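Local coordinates for protein yesU (Bacillus subtilis, PDB 1OQ1) that is of unknown function but adopts a galectin-like fold, a beta sandwich built like those of many carbohydrate-binding proteins, at residues A[16-19]-A[20-23]; A[101-104]-A[105-108]; A[121-124]-A[125-129]; A[134-138]-A[139-143]; A[185-188]-A[189-192]. One frame throughout, in Å; residues are numbered along the deposited sequence.

Contact 1 (A[16-19]-A[20-23])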
loop_
_atom_site.group_PDB
_atom_site.type_symbol
_atom_site.label_atom_id
_atom_site.label_comp_id
_atom_site.label_asym_id
_atom_site.label_seq_id
_atom_site.Cartn_x
_atom_site.Cartn_y
_atom_site.Cartn_z
ATOM N N LEU A 16 10.417 -1.401 11.618
ATOM C CA LEU A 16 10.630 -0.103 10.976
ATOM C C LEU A 16 11.073 0.923 12.021
ATOM O O LEU A 16 10.550 2.041 12.077
ATOM C CB LEU A 16 9.347 0.370 10.276
ATOM C CG LEU A 16 8.852 -0.466 9.089
ATOM C CD1 LEU A 16 7.527 0.089 8.582
ATOM C CD2 LEU A 16 9.889 -0.450 7.973
ATOM N N ARG A 17 12.045 0.531 12.843
ATOM C CA ARG A 17 12.550 1.393 13.910
ATOM C C ARG A 17 13.914 2.020 13.626
ATOM O O ARG A 17 14.273 3.025 14.243
ATOM C CB ARG A 17 12.616 0.612 15.227
ATOM C CG ARG A 17 11.263 0.103 15.707
ATOM C CD ARG A 17 11.336 -0.578 17.073
ATOM N NE ARG A 17 11.682 0.350 18.146
ATOM C CZ ARG A 17 12.908 0.509 18.639
ATOM N NH1 ARG A 17 13.920 -0.204 18.159
ATOM N NH2 ARG A 17 13.121 1.382 19.615
ATOM N N SER A 18 14.676 1.431 12.707
ATOM C CA SER A 18 15.994 1.967 12.376
ATOM C C SER A 18 16.352 1.749 10.909
ATOM O O SER A 18 15.701 0.969 10.207
ATOM C CB SER A 18 17.066 1.323 13.257
ATOM O OG SER A 18 17.252 -0.036 12.909
ATOM N N LYS A 19 17.397 2.440 10.460
ATOM C CA LYS A 19 17.867 2.343 9.081
ATOM C C LYS A 19 18.112 0.907 8.627
ATOM O O LYS A 19 17.830 0.555 7.482
ATOM C CB LYS A 19 19.161 3.142 8.912
ATOM C CG LYS A 19 19.047 4.599 9.317
ATOM C CD LYS A 19 20.403 5.293 9.269
ATOM C CE LYS A 19 20.298 6.728 9.766
ATOM N NZ LYS A 19 21.609 7.434 9.731
ATOM N N SER A 20 18.647 0.080 9.518
ATOM C CA SER A 20 18.932 -1.308 9.172
ATOM C C SER A 20 17.671 -2.082 8.783
ATOM O O SER A 20 17.748 -3.066 8.051
ATOM C CB SER A 20 19.632 -2.014 10.338
ATOM O OG SER A 20 18.836 -1.976 11.509
ATOM N N ASP A 21 16.515 -1.631 9.264
ATOM C CA ASP A 21 15.258 -2.305 8.951
ATOM C C ASP A 21 14.838 -2.184 7.488
ATOM O O ASP A 21 14.111 -3.036 6.977
ATOM C CB ASP A 21 14.130 -1.790 9.852
ATOM C CG ASP A 21 14.285 -2.242 11.290
ATOM O OD1 ASP A 21 14.724 -3.392 11.491
ATOM O OD2 ASP A 21 13.958 -1.464 12.213
ATOM N N VAL A 22 15.283 -1.130 6.810
ATOM C CA VAL A 22 14.927 -0.958 5.407
ATOM C C VAL A 22 16.167 -1.050 4.526
ATOM O O VAL A 22 16.200 -0.511 3.421
ATOM C CB VAL A 22 14.232 0.394 5.161
ATOM C CG1 VAL A 22 12.935 0.454 5.953
ATOM C CG2 VAL A 22 15.154 1.536 5.559
ATOM N N LYS A 23 17.172 -1.757 5.032
ATOM C CA LYS A 23 18.442 -1.954 4.339
ATOM C C LYS A 23 18.329 -2.243 2.842
ATOM O O LYS A 23 18.901 -1.522 2.022
ATOM C CB LYS A 23 19.221 -3.091 5.010
ATOM C CG LYS A 23 20.517 -3.460 4.306
ATOM C CD LYS A 23 21.193 -4.652 4.967
ATOM C CE LYS A 23 22.472 -5.037 4.234
ATOM N NZ LYS A 23 22.215 -5.404 2.812
HETATM O O HOH W 1 16.045 -1.655 14.479
#
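The carboxylate of Asp21 is held between two backbone N-H groups that reach its OD2 from opposite faces of the plane. Arg17 N comes from one face at 2.8 Å, and Ser18 N from the other at 3.0 Å from the same OD2. Both meet the oxygen on its anti side, displaced from the carboxylate plane by 22° for Arg17 and 35° for Ser18. A water on the Ser18 side of the plane also donates to OD2, and lies 2.6 Å from Ser18 OG. Chi1 of Asp21, -71°, sets CG beside its own backbone N and turns the carboxylate back toward the N-H groups of the residues that lead into the turn. The chain here makes a short 3-10 turn: Asp21 N bonds to Ser18 O and Val22 N to Lys19 O, at 2.9 and 3.1 Å respectively. Ser18 OG and Ser20 OG are hydrogen-bonded at 2.9 Å, and either could be the donor. On the inner side Leu16 CD2 lies 3.8 Å from Val22 CG1, the two side chains crossing at about a right angle. Leu16 also packs on Tyr212 and Phe215 of strand 209-222, and Val22 on Phe35, which places the turn against that strand and the loop of Phe35. With two N-H groups and a water converging on a single oxygen, negative charge is probably drawn toward OD2 and the carboxylate kept ionised, while its rotation is restrained from both faces.

Contact 2 (A[101-104]-A[105-108])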
loop_
_atom_site.group_PDB
_atom_site.type_symbol
_atom_site.label_atom_id
_atom_site.label_comp_id
_atom_site.label_asym_id
_atom_site.label_seq_id
_atom_site.Cartn_x
_atom_site.Cartn_y
_atom_site.Cartn_z
ATOM N N THR A 101 10.453 5.330 -11.607
ATOM C CA THR A 101 10.921 6.485 -10.853
ATOM C C THR A 101 9.870 7.131 -9.955
ATOM O O THR A 101 10.016 8.285 -9.557
ATOM C CB THR A 101 11.441 7.567 -11.815
ATOM O OG1 THR A 101 10.363 8.023 -12.644
ATOM C CG2 THR A 101 12.542 7.008 -12.699
ATOM N N GLY A 102 8.814 6.394 -9.630
ATOM C CA GLY A 102 7.782 6.949 -8.779
ATOM C C GLY A 102 6.707 7.713 -9.530
ATOM O O GLY A 102 5.809 8.289 -8.912
ATOM N N THR A 103 6.796 7.728 -10.858
ATOM C CA THR A 103 5.808 8.420 -11.692
ATOM C C THR A 103 4.658 7.431 -11.901
ATOM O O THR A 103 4.832 6.379 -12.513
ATOM C CB THR A 103 6.426 8.833 -13.041
ATOM O OG1 THR A 103 7.684 9.482 -12.801
ATOM C CG2 THR A 103 5.511 9.803 -13.770
ATOM N N TYR A 104 3.481 7.792 -11.400
ATOM C CA TYR A 104 2.313 6.912 -11.433
ATOM C C TYR A 104 2.049 6.043 -12.663
ATOM O O TYR A 104 1.828 4.843 -12.526
ATOM C CB TYR A 104 1.049 7.705 -11.070
ATOM C CG TYR A 104 -0.058 6.859 -10.460
ATOM C CD1 TYR A 104 0.232 5.673 -9.780
ATOM C CD2 TYR A 104 -1.386 7.271 -10.508
ATOM C CE1 TYR A 104 -0.780 4.921 -9.165
ATOM C CE2 TYR A 104 -2.402 6.533 -9.890
ATOM C CZ TYR A 104 -2.092 5.361 -9.223
ATOM O OH TYR A 104 -3.090 4.633 -8.612
ATOM N N PRO A 105 2.074 6.622 -13.875
ATOM C CA PRO A 105 1.821 5.814 -15.071
ATOM C C PRO A 105 2.743 4.607 -15.235
ATOM O O PRO A 105 2.389 3.639 -15.910
ATOM C CB PRO A 105 1.974 6.826 -16.205
ATOM C CG PRO A 105 1.476 8.089 -15.573
ATOM C CD PRO A 105 2.165 8.050 -14.223
ATOM N N GLU A 106 3.921 4.663 -14.619
ATOM C CA GLU A 106 4.870 3.557 -14.707
ATOM C C GLU A 106 4.330 2.355 -13.945
ATOM O O GLU A 106 4.722 1.219 -14.197
ATOM C CB GLU A 106 6.217 3.958 -14.107
ATOM C CG GLU A 106 6.795 5.241 -14.674
ATOM C CD GLU A 106 8.020 5.706 -13.914
ATOM O OE1 GLU A 106 8.044 5.542 -12.676
ATOM O OE2 GLU A 106 8.949 6.249 -14.548
ATOM N N TYR A 107 3.417 2.621 -13.016
ATOM C CA TYR A 107 2.837 1.573 -12.193
ATOM C C TYR A 107 1.476 1.084 -12.668
ATOM O O TYR A 107 1.197 -0.106 -12.592
ATOM C CB TYR A 107 2.750 2.056 -10.743
ATOM C CG TYR A 107 4.098 2.471 -10.204
ATOM C CD1 TYR A 107 4.928 1.555 -9.549
ATOM C CD2 TYR A 107 4.583 3.756 -10.427
ATOM C CE1 TYR A 107 6.216 1.915 -9.140
ATOM C CE2 TYR A 107 5.858 4.125 -10.027
ATOM C CZ TYR A 107 6.672 3.203 -9.389
ATOM O OH TYR A 107 7.948 3.573 -9.036
ATOM N N HIS A 108 0.629 1.982 -13.166
ATOM C CA HIS A 108 -0.687 1.544 -13.625
ATOM C C HIS A 108 -0.794 1.288 -15.123
ATOM O O HIS A 108 -1.734 0.627 -15.573
ATOM C CB HIS A 108 -1.785 2.525 -13.163
ATOM C CG HIS A 108 -1.661 3.914 -13.711
ATOM N ND1 HIS A 108 -1.748 4.198 -15.058
ATOM C CD2 HIS A 108 -1.533 5.108 -13.085
ATOM C CE1 HIS A 108 -1.686 5.505 -15.237
ATOM N NE2 HIS A 108 -1.555 6.082 -14.055
#
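Glu106 OE1 is gripped by two backbone N-H groups, from Thr101 and Thr103, which arrive from opposite faces of the carboxylate plane. The bond from Thr101 N is short at 2.6 Å and nearly straight (170°), on the syn side of OE1. Thr103 N drops onto the same oxygen from well above the plane, at 3.1 Å. The second oxygen is used too: Thr101 OG1 donates to Glu106 OE2 at 3.0 Å, so one threonine engages both carboxylate oxygens. The glutamate stretches out straight beyond CG, which carries its end back over the loop that leads into helix 105-108. Alongside, Tyr107 brings its ring edge to Gly102, whose N makes a weak bond to Tyr107 OH; that hydroxyl also bonds to Glu28. At the other end His108 points the CD2 corner of its imidazole at the centre of the Tyr104 ring, 3.3 Å above its plane. This is a T-shaped pair with planes at 88°. Chi1 of 63° wedges CG of His108 between its backbone N and carbonyl carbon and turns the imidazole onto one face of the Tyr104 ring, whose own OH bonds to His116. Tyr104 also lies beside a bound acetic acid, probably from the crystallisation liquor. Three donors on one carboxylate would favour its charged form, and they tie the loop to the first turn of the helix through side-chain chemistry as well as backbone bonds.

Contact 3 (A[121-124]-A[125-129])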
loop_
_atom_site.group_PDB
_atom_site.type_symbol
_atom_site.label_atom_id
_atom_site.label_comp_id
_atom_site.label_asym_id
_atom_site.label_seq_id
_atom_site.Cartn_x
_atom_site.Cartn_y
_atom_site.Cartn_z
ATOM N N ARG A 121 -6.450 10.143 1.053
ATOM C CA ARG A 121 -6.351 10.787 -0.251
ATOM C C ARG A 121 -6.673 12.255 -0.022
ATOM O O ARG A 121 -7.835 12.657 -0.089
ATOM C CB ARG A 121 -7.360 10.165 -1.215
ATOM C CG ARG A 121 -7.274 8.648 -1.284
ATOM C CD ARG A 121 -8.337 8.063 -2.204
ATOM N NE ARG A 121 -8.144 8.465 -3.595
ATOM C CZ ARG A 121 -8.930 9.307 -4.259
ATOM N NH1 ARG A 121 -9.987 9.859 -3.670
ATOM N NH2 ARG A 121 -8.660 9.591 -5.525
ATOM N N ARG A 122 -5.641 13.048 0.260
ATOM C CA ARG A 122 -5.829 14.464 0.552
ATOM C C ARG A 122 -4.868 15.377 -0.217
ATOM O O ARG A 122 -4.495 16.439 0.275
ATOM C CB ARG A 122 -5.640 14.701 2.059
ATOM C CG ARG A 122 -6.268 13.637 2.965
ATOM C CD ARG A 122 -7.796 13.637 2.906
ATOM N NE ARG A 122 -8.338 12.422 3.516
ATOM C CZ ARG A 122 -8.486 12.230 4.822
ATOM N NH1 ARG A 122 -8.147 13.181 5.685
ATOM N NH2 ARG A 122 -8.947 11.067 5.270
ATOM N N LYS A 123 -4.472 14.968 -1.417
ATOM C CA LYS A 123 -3.551 15.759 -2.228
ATOM C C LYS A 123 -4.246 16.923 -2.934
ATOM O O LYS A 123 -3.727 18.040 -2.952
ATOM C CB LYS A 123 -2.866 14.858 -3.265
ATOM C CG LYS A 123 -2.073 15.591 -4.350
ATOM C CD LYS A 123 -0.881 16.361 -3.786
ATOM C CE LYS A 123 -0.119 17.057 -4.909
ATOM N NZ LYS A 123 1.096 17.768 -4.424
ATOM N N TYR A 124 -5.420 16.660 -3.504
ATOM C CA TYR A 124 -6.169 17.684 -4.236
ATOM C C TYR A 124 -7.481 18.071 -3.557
ATOM O O TYR A 124 -8.043 17.295 -2.787
ATOM C CB TYR A 124 -6.450 17.189 -5.658
ATOM C CG TYR A 124 -5.200 16.847 -6.440
ATOM C CD1 TYR A 124 -4.304 17.844 -6.831
ATOM C CD2 TYR A 124 -4.906 15.524 -6.780
ATOM C CE1 TYR A 124 -3.140 17.532 -7.544
ATOM C CE2 TYR A 124 -3.747 15.202 -7.491
ATOM C CZ TYR A 124 -2.871 16.211 -7.868
ATOM O OH TYR A 124 -1.732 15.893 -8.575
ATOM N N ALA A 125 -7.970 19.270 -3.860
ATOM C CA ALA A 125 -9.213 19.763 -3.274
ATOM C C ALA A 125 -10.373 18.794 -3.475
ATOM O O ALA A 125 -11.143 18.534 -2.548
ATOM C CB ALA A 125 -9.567 21.121 -3.866
ATOM N N GLU A 126 -10.507 18.263 -4.686
ATOM C CA GLU A 126 -11.589 17.327 -4.968
ATOM C C GLU A 126 -11.529 16.114 -4.048
ATOM O O GLU A 126 -12.561 15.592 -3.630
ATOM C CB GLU A 126 -11.535 16.857 -6.421
ATOM C CG GLU A 126 -12.083 17.854 -7.415
ATOM C CD GLU A 126 -12.149 17.288 -8.820
ATOM O OE1 GLU A 126 -11.081 17.069 -9.426
ATOM O OE2 GLU A 126 -13.271 17.055 -9.316
ATOM N N GLU A 127 -10.316 15.667 -3.739
ATOM C CA GLU A 127 -10.145 14.507 -2.880
ATOM C C GLU A 127 -10.477 14.868 -1.437
ATOM O O GLU A 127 -11.150 14.116 -0.738
ATOM C CB GLU A 127 -8.713 13.981 -2.978
ATOM C CG GLU A 127 -8.292 13.640 -4.398
ATOM C CD GLU A 127 -6.854 13.191 -4.492
ATOM O OE1 GLU A 127 -6.041 13.628 -3.651
ATOM O OE2 GLU A 127 -6.525 12.415 -5.419
ATOM N N ARG A 128 -10.016 16.030 -0.995
ATOM C CA ARG A 128 -10.291 16.452 0.372
ATOM C C ARG A 128 -11.775 16.745 0.606
ATOM O O ARG A 128 -12.251 16.675 1.736
ATOM C CB ARG A 128 -9.451 17.682 0.731
ATOM C CG ARG A 128 -7.954 17.405 0.776
ATOM C CD ARG A 128 -7.197 18.555 1.423
ATOM N NE ARG A 128 -7.227 19.773 0.615
ATOM C CZ ARG A 128 -6.422 20.016 -0.416
ATOM N NH1 ARG A 128 -5.506 19.127 -0.780
ATOM N NH2 ARG A 128 -6.531 21.159 -1.085
ATOM N N ALA A 129 -12.502 17.049 -0.465
ATOM C CA ALA A 129 -13.929 17.367 -0.368
ATOM C C ALA A 129 -14.838 16.157 -0.129
ATOM O O ALA A 129 -15.984 16.306 0.295
ATOM C CB ALA A 129 -14.376 18.110 -1.631
HETATM O O HOH W 2 -10.481 11.336 -0.727
HETATM O O HOH W 3 -4.152 21.361 -3.164
#
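Glu127 and Arg128 turn back from helix 125-128 to hold the chain that leads into it, and here the contact is tight. Tyr124 is the N-cap, and Glu127, three residues on, accepts its N-H: Tyr124 N lies 3.1 Å from Glu127 OE1 in a nearly straight bond (161°) that meets the oxygen from above the carboxylate plane. Lys123 N adds a weak bond to the same oxygen. On the other flank Arg128 NH1 donates to Arg122 O at 3.1 Å and weakly to Lys123 O, both in the guanidinium plane, while one face of that group rests against the Tyr124-Ala125 peptide. A bend at chi3 of Arg128 (-68°) brings NH1 back to these carbonyls. The looser side is ionic and watery. Arg121 NH2 and Glu127 OE2 are 3.5 Å apart, with the oxygen over a guanidinium face, so charge alone acts there. One water lies 2.9 Å from Glu127 O and near Arg121 O, and another takes a proton from Arg128 NH2. The cap follows strand 112-122, with Arg121 packing on strand 132-138, Glu127 on Leu77 of strand 76-86, and Lys123 and Tyr124 on Met205 of strand 199-205.

Contact 4 (A[134-138]-A[139-143])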
loop_
_atom_site.group_PDB
_atom_site.type_symbol
_atom_site.label_atom_id
_atom_site.label_comp_id
_atom_site.label_asym_id
_atom_site.label_seq_id
_atom_site.Cartn_x
_atom_site.Cartn_y
_atom_site.Cartn_z
ATOM N N ASN A 134 -9.607 4.154 -2.117
ATOM C CA ASN A 134 -9.914 3.512 -3.398
ATOM C C ASN A 134 -9.011 2.317 -3.697
ATOM O O ASN A 134 -7.815 2.364 -3.434
ATOM C CB ASN A 134 -9.759 4.527 -4.542
ATOM C CG ASN A 134 -10.669 5.741 -4.392
ATOM O OD1 ASN A 134 -11.416 5.867 -3.420
ATOM N ND2 ASN A 134 -10.603 6.643 -5.363
ATOM N N LEU A 135 -9.589 1.251 -4.250
ATOM C CA LEU A 135 -8.815 0.064 -4.628
ATOM C C LEU A 135 -8.813 -0.062 -6.147
ATOM O O LEU A 135 -9.873 -0.091 -6.771
ATOM C CB LEU A 135 -9.424 -1.214 -4.041
ATOM C CG LEU A 135 -8.735 -2.506 -4.519
ATOM C CD1 LEU A 135 -7.349 -2.618 -3.883
ATOM C CD2 LEU A 135 -9.582 -3.724 -4.150
ATOM N N ARG A 136 -7.628 -0.127 -6.743
ATOM C CA ARG A 136 -7.522 -0.275 -8.192
ATOM C C ARG A 136 -6.679 -1.487 -8.546
ATOM O O ARG A 136 -5.883 -1.957 -7.729
ATOM C CB ARG A 136 -6.908 0.978 -8.827
ATOM C CG ARG A 136 -7.855 2.177 -8.871
ATOM C CD ARG A 136 -7.269 3.321 -9.688
ATOM N NE ARG A 136 -8.077 4.537 -9.602
ATOM C CZ ARG A 136 -9.130 4.813 -10.367
ATOM N NH1 ARG A 136 -9.528 3.965 -11.308
ATOM N NH2 ARG A 136 -9.799 5.945 -10.183
ATOM N N LYS A 137 -6.872 -1.992 -9.760
ATOM C CA LYS A 137 -6.124 -3.145 -10.251
ATOM C C LYS A 137 -5.458 -2.773 -11.571
ATOM O O LYS A 137 -6.118 -2.287 -12.497
ATOM C CB LYS A 137 -7.053 -4.340 -10.471
ATOM C CG LYS A 137 -6.325 -5.606 -10.913
ATOM C CD LYS A 137 -7.298 -6.703 -11.321
ATOM C CE LYS A 137 -6.568 -8.008 -11.633
ATOM N NZ LYS A 137 -7.511 -9.057 -12.118
ATOM N N SER A 138 -4.150 -2.991 -11.649
ATOM C CA SER A 138 -3.385 -2.691 -12.860
ATOM C C SER A 138 -2.629 -3.957 -13.274
ATOM O O SER A 138 -2.553 -4.897 -12.486
ATOM C CB SER A 138 -2.404 -1.547 -12.587
ATOM O OG SER A 138 -3.095 -0.334 -12.354
ATOM N N ARG A 139 -2.077 -4.011 -14.490
ATOM C CA ARG A 139 -2.122 -2.941 -15.490
ATOM C C ARG A 139 -3.547 -2.590 -15.898
ATOM O O ARG A 139 -4.374 -3.474 -16.095
ATOM C CB ARG A 139 -1.327 -3.374 -16.733
ATOM C CG ARG A 139 -1.080 -2.266 -17.754
ATOM C CD ARG A 139 -0.202 -2.755 -18.911
ATOM N NE ARG A 139 0.401 -1.646 -19.656
ATOM C CZ ARG A 139 -0.252 -0.859 -20.507
ATOM N NH1 ARG A 139 0.392 0.124 -21.129
ATOM N NH2 ARG A 139 -1.543 -1.060 -20.751
ATOM N N GLY A 140 -3.836 -1.296 -16.015
ATOM C CA GLY A 140 -5.172 -0.899 -16.418
ATOM C C GLY A 140 -5.837 0.200 -15.614
ATOM O O GLY A 140 -6.825 0.760 -16.072
ATOM N N PHE A 141 -5.325 0.501 -14.422
ATOM C CA PHE A 141 -5.902 1.564 -13.598
ATOM C C PHE A 141 -7.407 1.342 -13.384
ATOM O O PHE A 141 -8.182 2.295 -13.295
ATOM C CB PHE A 141 -5.665 2.913 -14.290
ATOM C CG PHE A 141 -5.919 4.110 -13.415
ATOM C CD1 PHE A 141 -5.151 4.333 -12.276
ATOM C CD2 PHE A 141 -6.912 5.031 -13.746
ATOM C CE1 PHE A 141 -5.367 5.457 -11.479
ATOM C CE2 PHE A 141 -7.136 6.158 -12.955
ATOM C CZ PHE A 141 -6.360 6.371 -11.818
ATOM N N HIS A 142 -7.814 0.080 -13.285
ATOM C CA HIS A 142 -9.223 -0.256 -13.115
ATOM C C HIS A 142 -9.730 -0.020 -11.701
ATOM O O HIS A 142 -9.169 -0.538 -10.738
ATOM C CB HIS A 142 -9.456 -1.720 -13.486
ATOM C CG HIS A 142 -8.979 -2.079 -14.858
ATOM N ND1 HIS A 142 -9.534 -1.547 -16.001
ATOM C CD2 HIS A 142 -8.003 -2.922 -15.269
ATOM C CE1 HIS A 142 -8.920 -2.047 -17.059
ATOM N NE2 HIS A 142 -7.987 -2.885 -16.642
ATOM N N LEU A 143 -10.796 0.763 -11.575
ATOM C CA LEU A 143 -11.368 1.025 -10.255
ATOM C C LEU A 143 -12.165 -0.212 -9.845
ATOM O O LEU A 143 -13.141 -0.578 -10.505
ATOM C CB LEU A 143 -12.283 2.250 -10.301
ATOM C CG LEU A 143 -12.920 2.666 -8.972
ATOM C CD1 LEU A 143 -11.839 3.044 -7.959
ATOM C CD2 LEU A 143 -13.845 3.845 -9.221
#
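The beta hairpin of strands 132-138 and 142-148 turns over here, and at its end the guanidinium of Arg136 lies flat on the ring of Phe141. The planes are only 8° apart and Arg136 CZ sits 3.8 Å from the ring centroid, a cation-pi stack over the face. Arg136 CD, further back along the side chain, is 3.7 Å from the Phe141 centroid in a CH-pi contact. Leu143 CD1 covers the other guanidinium face, 4.0 Å above its centre, so that the flat group is sandwiched between phenyl and methyl. NH1 of Arg136 also makes a weak bond to Phe141 O, at 2.9 Å. With chi1 at -167°, the benzyl group of Phe141 points opposite its backbone N and swings back over the arginine. Arg136 and Leu143 form a non-hydrogen-bonded antiparallel pair, while Lys137 and His142 are hydrogen-bonded, Lys137 N to His142 O at 2.9 Å and His142 N to Lys137 O at 3.0 Å. The second strand is an outermost one of the seven-stranded sheet of the galectin-like sandwich, and strand 112-122 borders the first. Beyond the last pair the chain turns through a cis peptide before Arg139, Gly140 with positive phi, and Phe141 in a left-handed conformation. Phe141 N then bonds to Ser138 OG at 3.2 Å, and that hydroxyl is also hydrogen-bonded to His116 NE2.

Contact 5 (A[185-188]-A[189-192])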
loop_
_atom_site.group_PDB
_atom_site.type_symbol
_atom_site.label_atom_id
_atom_site.label_comp_id
_atom_site.label_asym_id
_atom_site.label_seq_id
_atom_site.Cartn_x
_atom_site.Cartn_y
_atom_site.Cartn_z
HETATM N N MSE A 185 -14.301 -8.797 -4.578
HETATM C CA MSE A 185 -14.084 -10.170 -5.026
HETATM C C MSE A 185 -13.881 -10.134 -6.531
HETATM O O MSE A 185 -14.834 -9.947 -7.292
HETATM C CB MSE A 185 -15.279 -11.068 -4.688
HETATM C CG MSE A 185 -15.124 -12.517 -5.160
HETATM SE SE MSE A 185 -13.637 -13.478 -4.339
HETATM C CE MSE A 185 -14.486 -13.972 -2.676
ATOM N N ASP A 186 -12.629 -10.292 -6.946
ATOM C CA ASP A 186 -12.250 -10.295 -8.354
ATOM C C ASP A 186 -12.754 -11.605 -8.951
ATOM O O ASP A 186 -12.416 -12.672 -8.446
ATOM C CB ASP A 186 -10.722 -10.233 -8.471
ATOM C CG ASP A 186 -10.243 -10.023 -9.897
ATOM O OD1 ASP A 186 -11.070 -10.089 -10.830
ATOM O OD2 ASP A 186 -9.031 -9.792 -10.083
ATOM N N ASP A 187 -13.556 -11.532 -10.013
ATOM C CA ASP A 187 -14.076 -12.751 -10.635
ATOM C C ASP A 187 -13.077 -13.349 -11.618
ATOM O O ASP A 187 -13.269 -14.463 -12.102
ATOM C CB ASP A 187 -15.411 -12.493 -11.350
ATOM C CG ASP A 187 -15.308 -11.448 -12.444
ATOM O OD1 ASP A 187 -14.208 -11.255 -12.997
ATOM O OD2 ASP A 187 -16.343 -10.827 -12.765
ATOM N N GLY A 188 -12.019 -12.596 -11.910
ATOM C CA GLY A 188 -10.985 -13.069 -12.814
ATOM C C GLY A 188 -11.309 -13.029 -14.295
ATOM O O GLY A 188 -10.560 -13.580 -15.105
ATOM N N SER A 189 -12.408 -12.381 -14.660
ATOM C CA SER A 189 -12.796 -12.293 -16.061
ATOM C C SER A 189 -13.336 -10.915 -16.423
ATOM O O SER A 189 -13.987 -10.747 -17.453
ATOM C CB SER A 189 -13.850 -13.354 -16.385
ATOM O OG SER A 189 -15.057 -13.103 -15.685
ATOM N N THR A 190 -13.073 -9.931 -15.573
ATOM C CA THR A 190 -13.531 -8.571 -15.827
ATOM C C THR A 190 -12.309 -7.700 -16.102
ATOM O O THR A 190 -12.252 -6.989 -17.110
ATOM C CB THR A 190 -14.316 -8.017 -14.617
ATOM O OG1 THR A 190 -15.470 -8.834 -14.388
ATOM C CG2 THR A 190 -14.763 -6.585 -14.872
ATOM N N TYR A 191 -11.327 -7.777 -15.207
ATOM C CA TYR A 191 -10.095 -7.014 -15.355
ATOM C C TYR A 191 -8.887 -7.951 -15.396
ATOM O O TYR A 191 -7.880 -7.718 -14.725
ATOM C CB TYR A 191 -9.938 -6.017 -14.200
ATOM C CG TYR A 191 -11.053 -4.991 -14.109
ATOM C CD1 TYR A 191 -11.482 -4.292 -15.239
ATOM C CD2 TYR A 191 -11.655 -4.695 -12.886
ATOM C CE1 TYR A 191 -12.485 -3.321 -15.151
ATOM C CE2 TYR A 191 -12.654 -3.730 -12.789
ATOM C CZ TYR A 191 -13.064 -3.047 -13.924
ATOM O OH TYR A 191 -14.049 -2.090 -13.826
ATOM N N GLY A 192 -9.005 -9.021 -16.178
ATOM C CA GLY A 192 -7.916 -9.973 -16.310
ATOM C C GLY A 192 -7.833 -10.991 -15.191
ATOM O O GLY A 192 -8.590 -10.921 -14.223
HETATM O O HOH W 4 -10.722 -9.593 -13.389
HETATM O O HOH W 5 -15.454 -14.805 -13.922
#
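Between Asp187 and Ser189 the backbone goes from right-handed turn angles to a positive phi of 77° at Gly188, which folds the loop after strand 179-185 back on itself. The motif at its start is an Asx turn: Asp186 OD1 accepts from Gly188 N at 2.9 Å, the donor standing well above the carboxylate plane. Asp187 takes the same step one residue on, with Ser189 N donating to its OD1 at 2.7 Å in a nearly straight bond (168°) from the anti side. A chi1 of 59° tucks the Asp187 carboxylate over its own main chain, where it faces the N-H of Ser189 and the hydroxyl of Thr190. Its other oxygen, OD2, comes within 2.7 Å of Thr190 OG1, the two side chains crossing at about a right angle. Thr190 CG2 in turn lies over the centre of the Tyr191 ring. Across the loop Gly188 CA makes a C-H...O contact to Gly192 O at 3.5 Å. Asp186 OD2 faces away from this turn to a salt bridge with Lys137, so one aspartate shapes the loop with one oxygen and meets the hairpin lysine with the other. A single water bridges the ends, giving one proton to Asp186 OD1 and one to Gly192 O, both at 2.6 Å, while accepting the N-H of Tyr191 at 2.6 Å.

From the N terminus the contacts follow in series, each a local turn, and none nests in or crosses another. Contact 1 turns the chain between strands 5-14 and 26-29, about 25 Å from contact 2, centre to centre. Contact 2 starts the short helix before strand 112-122, contact 3 caps the helix that follows that strand, and contact 4 turns over the hairpin beyond. Contacts 2 and 4 touch: His108 O probably bonds to Gly140 N, and Tyr104 packs on Phe141. Contact 3 meets contact 4 where Arg121 lies against Asn134. Contact 5, after strand 179-185 of the other sheet, joins contact 4 through Lys137 and the stacked His142 and Tyr191.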